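Local coordinates for protein NADH dehydrogenase, putative (PDB 5JWC) that probably transfers electrons from NADH through bound FAD to ubiquinone as a type II NADH dehydrogenase of the malaria parasite, at residues I228-L237 and I258-V266. Sequence-based numbering, arbitrary orientation.
Sequences ISIIEGGNNL and INVLTNYYV
The shortest sound bonds here are backbone ones: I230 N donates to N259 O, I230 O accepts L261 N, and N259 N donates to I228 O, each at 2.8 Å. This ladder of alternating donors and acceptors, with strand axes only 10° apart, defines a parallel pairing of 228-232 with 259-262. It continues with E232 N, which donates to L261 O at 3.1 Å. Beyond that point the chain turns: Y264 N bonds E232 O, and N263 N meets G234 O at 2.9 Å.

N263 and N235 then join their amides, ND2 to OD1 at 3.1 Å. The two planes are 25° apart and the donor arrives on a lone pair; N235 CG extends away from its own backbone N, and chi2 of 66° turns OD1 to N263 ND2.

On one sheet face I231 and L261 run side by side, CG1 to CD2 at 3.9 Å. I231 CG2 packs against the start of strand 264-266, 3.4 Å from Y264 O and also touching Y264 CB, as the chain leaves the parallel sheet. On the face with I230 and V260, L237 from the loop reaches V260 tip to tip, CD1 to CG1 at 3.8 Å, both residues touching F253 of helix 243-255. The side chains of L237 and T262 cross at about a right angle, CD2 against CG2, and T262 OG1 is hydrogen-bonded to K250 NZ.

E232 OE2 accepts G234 N, and OE1 takes G196 N within a probable Rossmann-type glycine motif. With helix 243-255 linking the two strands, the arrangement is the edge of a parallel sheet built from beta-alpha-beta units, as in the second Rossmann-like domain, probably NADH-binding, of pyridine nucleotide-disulphide oxidoreductases.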
loop_
_atom_site.group_PDB
_atom_site.type_symbol
_atom_site.label_atom_id
_atom_site.label_comp_id
_atom_site.label_asym_id
_atom_site.label_seq_id
_atom_site.Cartn_x
_atom_site.Cartn_y
_atom_site.Cartn_z
ATOM N N ILE A 228 3.338 -20.430 -16.049
ATOM C CA ILE A 228 3.954 -19.193 -16.479
ATOM C C ILE A 228 4.684 -19.398 -17.792
ATOM O O ILE A 228 5.430 -20.373 -17.937
ATOM C CB ILE A 228 4.996 -18.671 -15.492
ATOM C CG1 ILE A 228 4.502 -18.683 -14.063
ATOM C CG2 ILE A 228 5.447 -17.263 -15.879
ATOM C CD1 ILE A 228 5.629 -18.261 -13.104
ATOM N N SER A 229 4.507 -18.457 -18.716
ATOM C CA SER A 229 5.248 -18.466 -19.965
ATOM C C SER A 229 5.970 -17.136 -20.106
ATOM O O SER A 229 5.419 -16.104 -19.745
ATOM C CB SER A 229 4.307 -18.682 -21.160
ATOM O OG SER A 229 3.580 -19.890 -21.030
ATOM N N ILE A 230 7.188 -17.150 -20.639
ATOM C CA ILE A 230 7.855 -15.906 -21.012
ATOM C C ILE A 230 8.083 -15.903 -22.520
ATOM O O ILE A 230 8.483 -16.909 -23.101
ATOM C CB ILE A 230 9.183 -15.696 -20.223
ATOM C CG1 ILE A 230 9.838 -14.358 -20.594
ATOM C CG2 ILE A 230 10.141 -16.857 -20.405
ATOM C CD1 ILE A 230 11.041 -14.014 -19.695
ATOM N N ILE A 231 7.787 -14.776 -23.152
ATOM C CA ILE A 231 7.791 -14.691 -24.603
ATOM C C ILE A 231 8.846 -13.700 -25.070
ATOM O O ILE A 231 8.875 -12.551 -24.603
ATOM C CB ILE A 231 6.411 -14.271 -25.120
ATOM C CG1 ILE A 231 5.384 -15.359 -24.798
ATOM C CG2 ILE A 231 6.449 -14.000 -26.624
ATOM C CD1 ILE A 231 4.126 -14.821 -24.199
ATOM N N GLU A 232 9.708 -14.140 -25.986
ATOM C CA GLU A 232 10.832 -13.316 -26.420
ATOM C C GLU A 232 11.134 -13.546 -27.915
ATOM O O GLU A 232 11.259 -14.683 -28.356
ATOM C CB GLU A 232 12.054 -13.614 -25.542
ATOM C CG GLU A 232 13.409 -13.113 -26.064
ATOM C CD GLU A 232 13.436 -11.632 -26.393
ATOM O OE1 GLU A 232 12.729 -10.833 -25.721
ATOM O OE2 GLU A 232 14.153 -11.265 -27.355
ATOM N N GLY A 233 11.245 -12.461 -28.676
ATOM C CA GLY A 233 11.470 -12.542 -30.112
ATOM C C GLY A 233 12.753 -13.242 -30.550
ATOM O O GLY A 233 12.743 -14.001 -31.523
ATOM N N GLY A 234 13.849 -13.004 -29.829
ATOM C CA GLY A 234 15.141 -13.588 -30.163
ATOM C C GLY A 234 15.300 -14.951 -29.532
ATOM O O GLY A 234 14.412 -15.397 -28.806
ATOM N N ASN A 235 16.430 -15.611 -29.790
ATOM C CA ASN A 235 16.670 -16.941 -29.239
ATOM C C ASN A 235 17.077 -16.941 -27.759
ATOM O O ASN A 235 16.987 -17.973 -27.090
ATOM C CB ASN A 235 17.746 -17.666 -30.066
ATOM C CG ASN A 235 18.051 -19.059 -29.533
ATOM O OD1 ASN A 235 17.196 -19.959 -29.572
ATOM N ND2 ASN A 235 19.260 -19.240 -29.003
ATOM N N ASN A 236 17.516 -15.795 -27.245
ATOM C CA ASN A 236 18.122 -15.764 -25.911
ATOM C C ASN A 236 17.323 -14.981 -24.857
ATOM O O ASN A 236 16.950 -13.836 -25.089
ATOM C CB ASN A 236 19.521 -15.137 -25.985
ATOM C CG ASN A 236 20.549 -16.029 -26.676
ATOM O OD1 ASN A 236 20.359 -17.227 -26.817
ATOM N ND2 ASN A 236 21.661 -15.437 -27.078
ATOM N N LEU A 237 17.111 -15.572 -23.682
ATOM C CA LEU A 237 16.733 -14.749 -22.530
ATOM C C LEU A 237 17.986 -13.958 -22.129
ATOM O O LEU A 237 19.098 -14.458 -22.302
ATOM C CB LEU A 237 16.245 -15.607 -21.376
ATOM C CG LEU A 237 15.033 -16.459 -21.734
ATOM C CD1 LEU A 237 14.666 -17.348 -20.555
ATOM C CD2 LEU A 237 13.896 -15.527 -22.121
ATOM N N ILE A 258 8.912 -23.259 -16.166
ATOM C CA ILE A 258 8.451 -22.077 -16.878
ATOM C C ILE A 258 8.464 -22.372 -18.374
ATOM O O ILE A 258 9.430 -22.945 -18.872
ATOM C CB ILE A 258 9.360 -20.860 -16.568
ATOM C CG1 ILE A 258 9.176 -20.410 -15.112
ATOM C CG2 ILE A 258 9.090 -19.718 -17.538
ATOM C CD1 ILE A 258 10.366 -19.642 -14.549
ATOM N N ASN A 259 7.407 -22.002 -19.096
ATOM C CA ASN A 259 7.441 -22.138 -20.539
ATOM C C ASN A 259 8.270 -21.026 -21.160
ATOM O O ASN A 259 7.875 -19.861 -21.132
ATOM C CB ASN A 259 6.040 -22.134 -21.146
ATOM C CG ASN A 259 5.331 -23.461 -20.975
ATOM O OD1 ASN A 259 5.122 -23.928 -19.862
ATOM N ND2 ASN A 259 4.964 -24.083 -22.091
ATOM N N VAL A 260 9.410 -21.395 -21.733
ATOM C CA VAL A 260 10.258 -20.406 -22.382
ATOM C C VAL A 260 9.956 -20.344 -23.875
ATOM O O VAL A 260 10.341 -21.225 -24.648
ATOM C CB VAL A 260 11.736 -20.705 -22.188
ATOM C CG1 VAL A 260 12.562 -19.595 -22.817
ATOM C CG2 VAL A 260 12.052 -20.822 -20.708
ATOM N N LEU A 261 9.260 -19.289 -24.264
ATOM C CA LEU A 261 8.837 -19.111 -25.641
ATOM C C LEU A 261 9.764 -18.110 -26.333
ATOM O O LEU A 261 9.340 -17.069 -26.853
ATOM C CB LEU A 261 7.368 -18.657 -25.682
ATOM C CG LEU A 261 6.293 -19.760 -25.661
ATOM C CD1 LEU A 261 6.625 -20.914 -24.751
ATOM C CD2 LEU A 261 4.908 -19.227 -25.324
ATOM N N THR A 262 11.057 -18.413 -26.322
ATOM C CA THR A 262 12.004 -17.690 -27.170
ATOM C C THR A 262 11.629 -17.868 -28.648
ATOM O O THR A 262 10.876 -18.784 -28.998
ATOM C CB THR A 262 13.446 -18.154 -26.936
ATOM O OG1 THR A 262 13.460 -19.555 -26.645
ATOM C CG2 THR A 262 14.038 -17.402 -25.760
ATOM N N ASN A 263 12.127 -16.976 -29.499
ATOM C CA ASN A 263 11.816 -17.005 -30.939
ATOM C C ASN A 263 10.315 -16.901 -31.213
ATOM O O ASN A 263 9.801 -17.529 -32.144
ATOM C CB ASN A 263 12.382 -18.277 -31.611
ATOM C CG ASN A 263 13.900 -18.342 -31.531
ATOM O OD1 ASN A 263 14.587 -17.497 -32.090
ATOM N ND2 ASN A 263 14.421 -19.342 -30.833
ATOM N N TYR A 264 9.632 -16.086 -30.409
ATOM C CA TYR A 264 8.227 -15.774 -30.623
ATOM C C TYR A 264 7.949 -14.328 -30.247
ATOM O O TYR A 264 8.533 -13.801 -29.308
ATOM C CB TYR A 264 7.327 -16.687 -29.794
ATOM C CG TYR A 264 7.100 -18.070 -30.361
ATOM C CD1 TYR A 264 6.139 -18.289 -31.352
ATOM C CD2 TYR A 264 7.793 -19.165 -29.863
ATOM C CE1 TYR A 264 5.908 -19.562 -31.854
ATOM C CE2 TYR A 264 7.571 -20.440 -30.356
ATOM C CZ TYR A 264 6.628 -20.628 -31.350
ATOM O OH TYR A 264 6.407 -21.891 -31.839
ATOM N N TYR A 265 7.051 -13.675 -30.966
ATOM C CA TYR A 265 6.632 -12.360 -30.516
ATOM C C TYR A 265 5.123 -12.198 -30.664
ATOM O O TYR A 265 4.464 -12.908 -31.437
ATOM C CB TYR A 265 7.400 -11.256 -31.255
ATOM C CG TYR A 265 7.318 -11.330 -32.755
ATOM C CD1 TYR A 265 6.400 -10.554 -33.451
ATOM C CD2 TYR A 265 8.171 -12.164 -33.478
ATOM C CE1 TYR A 265 6.319 -10.608 -34.832
ATOM C CE2 TYR A 265 8.097 -12.232 -34.862
ATOM C CZ TYR A 265 7.169 -11.446 -35.533
ATOM O OH TYR A 265 7.078 -11.494 -36.907
ATOM N N VAL A 266 4.575 -11.286 -29.874
ATOM C CA VAL A 266 3.136 -11.099 -29.807
ATOM C C VAL A 266 2.657 -10.228 -30.964
ATOM O O VAL A 266 3.296 -9.237 -31.291
ATOM C CB VAL A 266 2.734 -10.465 -28.466
ATOM C CG1 VAL A 266 1.255 -10.139 -28.460
ATOM C CG2 VAL A 266 3.106 -11.400 -27.318
#